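Local atomic coordinates of putative hydantoin racemase (Klebsiella pneumoniae subsp. pneumoniae, PDB entry 3QVL), a protein that catalyses the racemisation of allantoin and probably of other 5-monosubstituted hydantoins. Residues A[115-120]-A[180-185]; A[44-49]-A[146-151]; A[142-147]-A[156-161]. All blocks are in the same frame, centred on the assembly; numbering follows the deposited sequence.

Interaction 1: residues A[115-120]-A[180-185]; sequences VTTLPR and LGSGGM. Unlike the reference sequence in segment 180-185: Ser-182 (reference Cys). With 5HY ([(4R)-2,5-dioxoimidazolidin-4-yl]acetic acid), chain C.
Val-115 and Gly-181 join the two segments through the backbone, Gly-181 N giving its hydrogen to Val-115 O over 2.8 Å. The sulfur of Met-185 approaches the same oxygen, with Met-185 SD 3.5 Å from Val-115 O. One residue further on, the side chain of Thr-116 takes over from the backbone. With OG1 turned opposite the backbone N (chi1 -168°), it donates to the carbonyl it faces, Thr-116 OG1 lying 2.8 Å from Gly-181 O. Glycine suits this place because, without a side chain, its CA can sit close against Thr-116.

Val-115 and Leu-180 pair near the ends of the neighbouring parallel strands 112-116 and 177-180, and the loops that follow form one wall of the ligand pocket, at the carboxyl ends of the strands, the usual place for a site in a parallel alpha/beta fold. Here the carboxylate of the bound hydantoin acetic acid is divided between two hydroxyls. Thr-117 OG1 donates to OD1 of the ligand at 2.7 Å, and Ser-182 OG donates to OD2 at 2.6 Å. Ser-182 stands where the reference sequence has cysteine. Its oxygen is also an acceptor, for Gly-184 N lies 3.0 Å from Ser-182 OG and closes an ST turn, which helps to fix the direction of the hydroxyl. From the residue between them in the chain, Gly-183 N donates to the ring carbonyl O of the ligand, 2.9 Å away and nearly straight at 164°. Met-185, extended beyond CG, slides past Thr-117 in the opposite direction and brings its methyl, Met-185 CE, to 3.5 Å from Thr-117 OG1, giving this oxygen and Val-115 O an apolar neighbour. Phe-78 N and Asn-10 ND2 add further hydrogen bonds to the ligand.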
loop_
_atom_site.group_PDB
_atom_site.type_symbol
_atom_site.label_atom_id
_atom_site.label_comp_id
_atom_site.label_asym_id
_atom_site.label_seq_id
_atom_site.Cartn_x
_atom_site.Cartn_y
_atom_site.Cartn_z
ATOM N N VAL A 115 19.107 -5.684 12.179
ATOM C CA VAL A 115 20.562 -5.668 12.058
ATOM C C VAL A 115 21.024 -7.013 11.496
ATOM O O VAL A 115 21.000 -8.030 12.194
ATOM C CB VAL A 115 21.264 -5.366 13.411
ATOM C CG1 VAL A 115 22.785 -5.382 13.249
ATOM C CG2 VAL A 115 20.806 -4.023 13.973
ATOM N N THR A 116 21.421 -7.006 10.226
ATOM C CA THR A 116 21.909 -8.210 9.551
ATOM C C THR A 116 23.414 -8.100 9.264
ATOM O O THR A 116 24.064 -7.156 9.720
ATOM C CB THR A 116 21.076 -8.532 8.273
ATOM O OG1 THR A 116 21.390 -9.851 7.810
ATOM C CG2 THR A 116 21.329 -7.514 7.159
ATOM N N THR A 117 23.965 -9.059 8.520
ATOM C CA THR A 117 25.418 -9.144 8.339
ATOM C C THR A 117 25.924 -8.483 7.046
ATOM O O THR A 117 26.681 -7.512 7.106
ATOM C CB THR A 117 25.927 -10.605 8.457
ATOM O OG1 THR A 117 25.105 -11.332 9.380
ATOM C CG2 THR A 117 27.366 -10.634 8.951
ATOM N N LEU A 118 25.511 -9.010 5.892
ATOM C CA LEU A 118 25.950 -8.492 4.588
ATOM C C LEU A 118 24.938 -7.534 3.956
ATOM O O LEU A 118 23.738 -7.815 3.967
ATOM C CB LEU A 118 26.235 -9.635 3.605
ATOM C CG LEU A 118 27.658 -10.123 3.302
ATOM C CD1 LEU A 118 27.623 -10.981 2.051
ATOM C CD2 LEU A 118 28.659 -8.989 3.115
ATOM N N PRO A 119 25.423 -6.407 3.391
ATOM C CA PRO A 119 24.578 -5.420 2.706
ATOM C C PRO A 119 23.700 -5.979 1.581
ATOM O O PRO A 119 22.558 -5.543 1.433
ATOM C CB PRO A 119 25.597 -4.429 2.135
ATOM C CG PRO A 119 26.730 -4.491 3.083
ATOM C CD PRO A 119 26.815 -5.929 3.511
ATOM N N ARG A 120 24.219 -6.928 0.803
ATOM C CA ARG A 120 23.469 -7.476 -0.335
ATOM C C ARG A 120 22.275 -8.350 0.077
ATOM O O ARG A 120 21.442 -8.704 -0.761
ATOM C CB ARG A 120 24.395 -8.220 -1.310
ATOM C CG ARG A 120 24.956 -9.543 -0.803
ATOM C CD ARG A 120 25.772 -10.243 -1.884
ATOM N NE ARG A 120 24.962 -10.600 -3.050
ATOM C CZ ARG A 120 25.447 -11.102 -4.183
ATOM N NH1 ARG A 120 26.749 -11.319 -4.325
ATOM N NH2 ARG A 120 24.625 -11.389 -5.183
ATOM N N LEU A 180 17.420 -9.323 15.250
ATOM C CA LEU A 180 18.697 -9.843 14.771
ATOM C C LEU A 180 18.486 -10.559 13.441
ATOM O O LEU A 180 17.619 -11.428 13.325
ATOM C CB LEU A 180 19.334 -10.776 15.807
ATOM C CG LEU A 180 19.705 -10.166 17.165
ATOM C CD1 LEU A 180 20.075 -11.255 18.161
ATOM C CD2 LEU A 180 20.833 -9.142 17.042
ATOM N N GLY A 181 19.274 -10.175 12.441
ATOM C CA GLY A 181 19.074 -10.640 11.072
ATOM C C GLY A 181 19.973 -11.778 10.629
ATOM O O GLY A 181 20.349 -11.852 9.457
ATOM N N SER A 182 20.308 -12.668 11.560
ATOM C CA SER A 182 21.180 -13.805 11.273
ATOM C C SER A 182 20.976 -14.948 12.258
ATOM O O SER A 182 20.784 -14.722 13.454
ATOM C CB SER A 182 22.650 -13.375 11.299
ATOM O OG SER A 182 23.510 -14.481 11.078
ATOM N N GLY A 183 21.031 -16.175 11.744
ATOM C CA GLY A 183 21.052 -17.369 12.585
ATOM C C GLY A 183 22.323 -17.431 13.413
ATOM O O GLY A 183 22.341 -18.023 14.493
ATOM N N GLY A 184 23.384 -16.808 12.904
ATOM C CA GLY A 184 24.668 -16.734 13.600
ATOM C C GLY A 184 24.688 -15.756 14.765
ATOM O O GLY A 184 25.617 -15.773 15.574
ATOM N N MET A 185 23.669 -14.902 14.843
ATOM C CA MET A 185 23.532 -13.929 15.931
ATOM C C MET A 185 22.651 -14.456 17.064
ATOM O O MET A 185 22.428 -13.761 18.058
ATOM C CB MET A 185 22.939 -12.619 15.406
ATOM C CG MET A 185 23.840 -11.832 14.474
ATOM S SD MET A 185 22.993 -10.383 13.815
ATOM C CE MET A 185 24.044 -9.984 12.420
HETATM C C 5HY C . 21.337 -16.481 7.907
HETATM N N 5HY C . 22.402 -16.279 5.877
HETATM O O 5HY C . 20.613 -16.312 8.886
HETATM C CA 5HY C . 21.349 -15.614 6.655
HETATM C CB 5HY C . 21.684 -14.136 6.952
HETATM C CG 5HY C . 22.909 -13.882 7.846
HETATM O OAB 5HY C . 23.686 -18.115 6.171
HETATM N NAF 5HY C . 22.216 -17.470 7.764
HETATM C CAI 5HY C . 22.818 -17.341 6.575
HETATM O OD1 5HY C . 23.308 -12.700 7.908
HETATM O OD2 5HY C . 23.416 -14.845 8.459
#

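Interaction 2: residues A[44-49]-A[146-151]; sequences SIEGHF and LPVLAL. With 5HY ([(4R)-2,5-dioxoimidazolidin-4-yl]acetic acid), chain C.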
loop_
_atom_site.group_PDB
_atom_site.type_symbol
_atom_site.label_atom_id
_atom_site.label_comp_id
_atom_site.label_asym_id
_atom_site.label_seq_id
_atom_site.Cartn_x
_atom_site.Cartn_y
_atom_site.Cartn_z
ATOM N N SER A 44 27.294 -20.673 3.588
ATOM C CA SER A 44 26.548 -19.518 4.090
ATOM C C SER A 44 25.665 -18.940 2.992
ATOM O O SER A 44 25.974 -19.060 1.805
ATOM C CB SER A 44 27.490 -18.445 4.645
ATOM O OG SER A 44 28.286 -17.873 3.624
ATOM N N ILE A 45 24.566 -18.312 3.397
ATOM C CA ILE A 45 23.592 -17.776 2.452
ATOM C C ILE A 45 23.733 -16.257 2.351
ATOM O O ILE A 45 23.419 -15.526 3.295
ATOM C CB ILE A 45 22.152 -18.190 2.829
ATOM C CG1 ILE A 45 22.057 -19.715 2.941
ATOM C CG2 ILE A 45 21.161 -17.678 1.792
ATOM C CD1 ILE A 45 21.019 -20.202 3.927
ATOM N N GLU A 46 24.217 -15.803 1.198
ATOM C CA GLU A 46 24.568 -14.401 0.988
ATOM C C GLU A 46 24.053 -13.885 -0.354
ATOM O O GLU A 46 24.795 -13.264 -1.119
ATOM C CB GLU A 46 26.088 -14.220 1.070
ATOM C CG GLU A 46 26.695 -14.584 2.419
ATOM C CD GLU A 46 28.210 -14.522 2.424
ATOM O OE1 GLU A 46 28.838 -15.038 1.474
ATOM O OE2 GLU A 46 28.775 -13.966 3.389
ATOM N N GLY A 47 22.782 -14.147 -0.634
ATOM C CA GLY A 47 22.166 -13.721 -1.885
ATOM C C GLY A 47 21.102 -14.679 -2.380
ATOM O O GLY A 47 20.802 -15.682 -1.727
ATOM N N HIS A 48 20.547 -14.369 -3.547
ATOM C CA HIS A 48 19.411 -15.104 -4.105
ATOM C C HIS A 48 19.805 -16.485 -4.632
ATOM O O HIS A 48 19.040 -17.444 -4.502
ATOM C CB HIS A 48 18.731 -14.275 -5.199
ATOM C CG HIS A 48 18.458 -12.857 -4.797
ATOM N ND1 HIS A 48 17.285 -12.468 -4.187
ATOM C CD2 HIS A 48 19.210 -11.738 -4.914
ATOM C CE1 HIS A 48 17.328 -11.170 -3.944
ATOM N NE2 HIS A 48 18.485 -10.702 -4.376
ATOM N N PHE A 49 20.995 -16.570 -5.229
ATOM C CA PHE A 49 21.563 -17.833 -5.707
ATOM C C PHE A 49 21.752 -18.813 -4.549
ATOM O O PHE A 49 21.342 -19.974 -4.636
ATOM C CB PHE A 49 22.888 -17.565 -6.435
ATOM C CG PHE A 49 23.640 -18.804 -6.844
ATOM C CD1 PHE A 49 23.343 -19.456 -8.036
ATOM C CD2 PHE A 49 24.672 -19.299 -6.050
ATOM C CE1 PHE A 49 24.049 -20.595 -8.423
ATOM C CE2 PHE A 49 25.385 -20.433 -6.428
ATOM C CZ PHE A 49 25.072 -21.082 -7.615
ATOM N N LEU A 146 29.956 -7.360 7.019
ATOM C CA LEU A 146 30.902 -8.469 7.107
ATOM C C LEU A 146 30.291 -9.713 6.467
ATOM O O LEU A 146 29.065 -9.810 6.366
ATOM C CB LEU A 146 31.278 -8.754 8.566
ATOM C CG LEU A 146 32.200 -7.783 9.311
ATOM C CD1 LEU A 146 32.362 -8.231 10.753
ATOM C CD2 LEU A 146 33.566 -7.662 8.639
ATOM N N PRO A 147 31.136 -10.664 6.018
ATOM C CA PRO A 147 30.607 -11.947 5.557
ATOM C C PRO A 147 29.826 -12.640 6.669
ATOM O O PRO A 147 30.140 -12.461 7.847
ATOM C CB PRO A 147 31.868 -12.747 5.222
ATOM C CG PRO A 147 32.892 -11.720 4.907
ATOM C CD PRO A 147 32.597 -10.572 5.824
ATOM N N VAL A 148 28.814 -13.414 6.289
ATOM C CA VAL A 148 27.960 -14.125 7.243
ATOM C C VAL A 148 28.769 -14.961 8.244
ATOM O O VAL A 148 28.492 -14.942 9.447
ATOM C CB VAL A 148 26.909 -14.999 6.501
ATOM C CG1 VAL A 148 26.275 -16.023 7.430
ATOM C CG2 VAL A 148 25.839 -14.115 5.875
ATOM N N LEU A 149 29.784 -15.661 7.745
ATOM C CA LEU A 149 30.588 -16.564 8.571
ATOM C C LEU A 149 31.571 -15.863 9.516
ATOM O O LEU A 149 32.224 -16.523 10.330
ATOM C CB LEU A 149 31.311 -17.597 7.696
ATOM C CG LEU A 149 30.413 -18.601 6.962
ATOM C CD1 LEU A 149 31.218 -19.432 5.980
ATOM C CD2 LEU A 149 29.660 -19.501 7.938
ATOM N N ALA A 150 31.663 -14.537 9.419
ATOM C CA ALA A 150 32.474 -13.742 10.348
ATOM C C ALA A 150 31.971 -13.876 11.787
ATOM O O ALA A 150 32.735 -13.699 12.736
ATOM C CB ALA A 150 32.505 -12.278 9.928
ATOM N N LEU A 151 30.687 -14.193 11.935
ATOM C CA LEU A 151 30.083 -14.447 13.243
ATOM C C LEU A 151 30.632 -15.718 13.895
ATOM O O LEU A 151 30.497 -15.908 15.107
ATOM C CB LEU A 151 28.557 -14.536 13.120
ATOM C CG LEU A 151 27.790 -13.231 12.877
ATOM C CD1 LEU A 151 26.458 -13.511 12.203
ATOM C CD2 LEU A 151 27.588 -12.454 14.174
HETATM C C 5HY C . 21.337 -16.481 7.907
HETATM N N 5HY C . 22.402 -16.279 5.877
HETATM O O 5HY C . 20.613 -16.312 8.886
HETATM C CA 5HY C . 21.349 -15.614 6.655
HETATM C CB 5HY C . 21.684 -14.136 6.952
HETATM C CG 5HY C . 22.909 -13.882 7.846
HETATM O OAB 5HY C . 23.686 -18.115 6.171
HETATM N NAF 5HY C . 22.216 -17.470 7.764
HETATM C CAI 5HY C . 22.818 -17.341 6.575
HETATM O OD1 5HY C . 23.308 -12.700 7.908
HETATM O OD2 5HY C . 23.416 -14.845 8.459
HETATM O O HOH W 1 30.019 -15.952 4.746
#
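The carboxylate of Glu-46 meets the backbone of Val-148: Glu-46 OE2 accepts from Val-148 N at 3.0 Å, on its anti side and 19° out of the carboxylate plane. The other oxygen, OE1, is held by a salt bridge to Lys-233 of the second subunit, so both ends of this flat group are engaged. The second flat group is the hydantoin ring of the ligand. The methyl CG1 of Val-148 stands above the rim of the ring, near the CAI-OAB carbonyl, on the face from which the acetate arm rises, and is 3.3 Å from the ligand's OD2. Along the side of the ring that carries N and OAB, the backbone of Ile-45 forms a two-way pair: Ile-45 N donates to OAB of the ligand at 2.9 Å, while the ring N donates to Ile-45 O along an almost perfectly straight line (177°).

In this racemase fold the pocket lies between two groups of parallel strands. Residues 44-49 precede helix 48-68 on the side of the first sheet, whereas 146-151 follow strand 138-143 of the second, so the contact spans the pocket. Val-148 is branched at CB, and both methyls touch the ligand: CG1, opposite the backbone N (chi1 164°), meets OD2 and OAB, and CG2 meets the carboxylate carbon and OD1. Val-148 CG2 also packs 3.6 Å from Glu-46 CG, as the extended chain of Glu-46 runs past in the opposite direction. Ser-44 is small enough for Leu-149 to settle on it, with Ser-44 CB 3.7 Å from Leu-149 CG. One water links both segments: it donates to Glu-46 OE2, 2.7 Å from the water oxygen, accepts from Leu-149 N in the 3-10 turn and is hydrogen-bonded to Ser-44 OG.

Interaction 3: residues A[142-147]-A[156-161]; sequences HAIDLP and GLAQEK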
loop_
_atom_site.group_PDB
_atom_site.type_symbol
_atom_site.label_atom_id
_atom_site.label_comp_id
_atom_site.label_asym_id
_atom_site.label_seq_id
_atom_site.Cartn_x
_atom_site.Cartn_y
_atom_site.Cartn_z
ATOM N N HIS A 142 19.654 -2.453 8.744
ATOM C CA HIS A 142 21.090 -2.196 8.743
ATOM C C HIS A 142 21.894 -3.474 8.547
ATOM O O HIS A 142 21.447 -4.564 8.908
ATOM C CB HIS A 142 21.526 -1.542 10.055
ATOM C CG HIS A 142 20.690 -0.371 10.468
ATOM N ND1 HIS A 142 20.641 0.804 9.749
ATOM C CD2 HIS A 142 19.886 -0.189 11.541
ATOM C CE1 HIS A 142 19.833 1.655 10.356
ATOM N NE2 HIS A 142 19.363 1.077 11.446
ATOM N N ALA A 143 23.085 -3.321 7.976
ATOM C CA ALA A 143 24.044 -4.413 7.860
ATOM C C ALA A 143 25.372 -3.992 8.482
ATOM O O ALA A 143 25.771 -2.831 8.372
ATOM C CB ALA A 143 24.234 -4.802 6.406
ATOM N N ILE A 144 26.048 -4.935 9.136
ATOM C CA ILE A 144 27.339 -4.655 9.777
ATOM C C ILE A 144 28.513 -4.718 8.795
ATOM O O ILE A 144 29.655 -4.426 9.162
ATOM C CB ILE A 144 27.604 -5.568 11.012
ATOM C CG1 ILE A 144 27.626 -7.051 10.613
ATOM C CG2 ILE A 144 26.580 -5.288 12.116
ATOM C CD1 ILE A 144 28.285 -7.965 11.636
ATOM N N ASP A 145 28.211 -5.097 7.551
ATOM C CA ASP A 145 29.177 -5.134 6.442
ATOM C C ASP A 145 30.320 -6.138 6.639
ATOM O O ASP A 145 31.497 -5.812 6.454
ATOM C CB ASP A 145 29.714 -3.731 6.122
ATOM N N LEU A 146 29.956 -7.360 7.019
ATOM C CA LEU A 146 30.902 -8.469 7.107
ATOM C C LEU A 146 30.291 -9.713 6.467
ATOM O O LEU A 146 29.065 -9.810 6.366
ATOM C CB LEU A 146 31.278 -8.754 8.566
ATOM C CG LEU A 146 32.200 -7.783 9.311
ATOM C CD1 LEU A 146 32.362 -8.231 10.753
ATOM C CD2 LEU A 146 33.566 -7.662 8.639
ATOM N N PRO A 147 31.136 -10.664 6.018
ATOM C CA PRO A 147 30.607 -11.947 5.557
ATOM C C PRO A 147 29.826 -12.640 6.669
ATOM O O PRO A 147 30.140 -12.461 7.847
ATOM C CB PRO A 147 31.868 -12.747 5.222
ATOM C CG PRO A 147 32.892 -11.720 4.907
ATOM C CD PRO A 147 32.597 -10.572 5.824
ATOM N N GLY A 156 35.372 -12.118 17.418
ATOM C CA GLY A 156 34.459 -11.294 18.207
ATOM C C GLY A 156 34.170 -9.944 17.574
ATOM O O GLY A 156 33.465 -9.118 18.159
ATOM N N LEU A 157 34.714 -9.724 16.377
ATOM C CA LEU A 157 34.547 -8.465 15.651
ATOM C C LEU A 157 33.100 -8.249 15.207
ATOM O O LEU A 157 32.546 -7.162 15.394
ATOM C CB LEU A 157 35.495 -8.404 14.444
ATOM C CG LEU A 157 35.440 -7.183 13.516
ATOM C CD1 LEU A 157 35.940 -5.917 14.210
ATOM C CD2 LEU A 157 36.231 -7.442 12.242
ATOM N N ALA A 158 32.501 -9.285 14.621
ATOM C CA ALA A 158 31.113 -9.233 14.165
ATOM C C ALA A 158 30.156 -8.973 15.325
ATOM O O ALA A 158 29.237 -8.163 15.206
ATOM C CB ALA A 158 30.740 -10.517 13.438
ATOM N N GLN A 159 30.398 -9.652 16.446
ATOM C CA GLN A 159 29.592 -9.504 17.659
ATOM C C GLN A 159 29.644 -8.081 18.218
ATOM O O GLN A 159 28.623 -7.544 18.652
ATOM C CB GLN A 159 30.039 -10.510 18.726
ATOM C CG GLN A 159 29.588 -11.955 18.479
ATOM C CD GLN A 159 30.382 -12.676 17.394
ATOM O OE1 GLN A 159 31.433 -12.209 16.950
ATOM N NE2 GLN A 159 29.879 -13.828 16.967
ATOM N N GLU A 160 30.833 -7.479 18.200
ATOM C CA GLU A 160 31.011 -6.096 18.647
ATOM C C GLU A 160 30.339 -5.109 17.693
ATOM O O GLU A 160 29.741 -4.124 18.134
ATOM C CB GLU A 160 32.501 -5.765 18.828
ATOM C CG GLU A 160 32.805 -4.333 19.303
ATOM C CD GLU A 160 32.124 -3.961 20.619
ATOM O OE1 GLU A 160 31.982 -4.831 21.505
ATOM O OE2 GLU A 160 31.736 -2.783 20.769
ATOM N N LYS A 161 30.433 -5.387 16.393
ATOM C CA LYS A 161 29.783 -4.567 15.369
ATOM C C LYS A 161 28.258 -4.602 15.472
ATOM O O LYS A 161 27.599 -3.587 15.241
ATOM C CB LYS A 161 30.234 -4.989 13.969
ATOM C CG LYS A 161 31.499 -4.299 13.494
ATOM C CD LYS A 161 31.924 -4.813 12.130
ATOM C CE LYS A 161 32.730 -3.774 11.366
ATOM N NZ LYS A 161 31.853 -2.712 10.790
#
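Ile-144 and Leu-146 lean on the first turn of helix 157-172, in the beta-alpha-beta crossover that leads from strand 138-143 through this helix to the parallel strand 177-180. The close-packed part is the inner one. Ile-144 is branched at CB and fills the angle between strand end and helix with both arms. Its CG1 sits between the backbone N and the carbonyl carbon (chi1 60°), which sends CD1 toward the helix, where Ile-144 CD1 comes 3.7 Å from Ala-158 O. The other arm, Ile-144 CG2, rests 3.7 Å from Lys-161 O. Ala-158 suits this buried spot because its single methyl lets both larger side chains come near the helix backbone; Leu-146 CD1 lies 3.8 Å from Ala-158 CA.

Toward solvent the packing thins. Leu-157 is exposed and only the end of its chain comes near, with Leu-157 CD2 4.2 Å from Leu-146 CD1. Lys-161 bridges the two zones: its aliphatic part crosses Leu-146 at about a right angle, Lys-161 CD being 3.7 Å from Leu-146 CD1, so a long chain can shield apolar atoms and still carry its charge onward. A bend at the last torsion (chi4 -77°) then turns the amine back to the loop, where Lys-161 NZ donates to Ile-144 O at 3.2 Å, the C=O...N angle being 155°.

Overall arrangement
Interactions 1 and 2 are buried and both touch the ligand, the first through hydroxyls and backbone N-H groups at its carboxylate and ring, the second through the backbone of Ile-45 and valine methyls. Interaction 3 lies further out, is only partly buried, and is mostly apolar with one lysine bond. It shares Leu-146 and Pro-147 with interaction 2, so one loop serves the helix at its beginning and the pocket further on. Strand 138-143 pairs with strand 112-116 of interaction 1, where Thr-116 N and O face His-142 O and Ile-144 N in probable hydrogen bonds. Interactions 1 and 3 both reach this sheet, the latter joining a helix to its edge strand, whereas interaction 2 reaches residues 44-49.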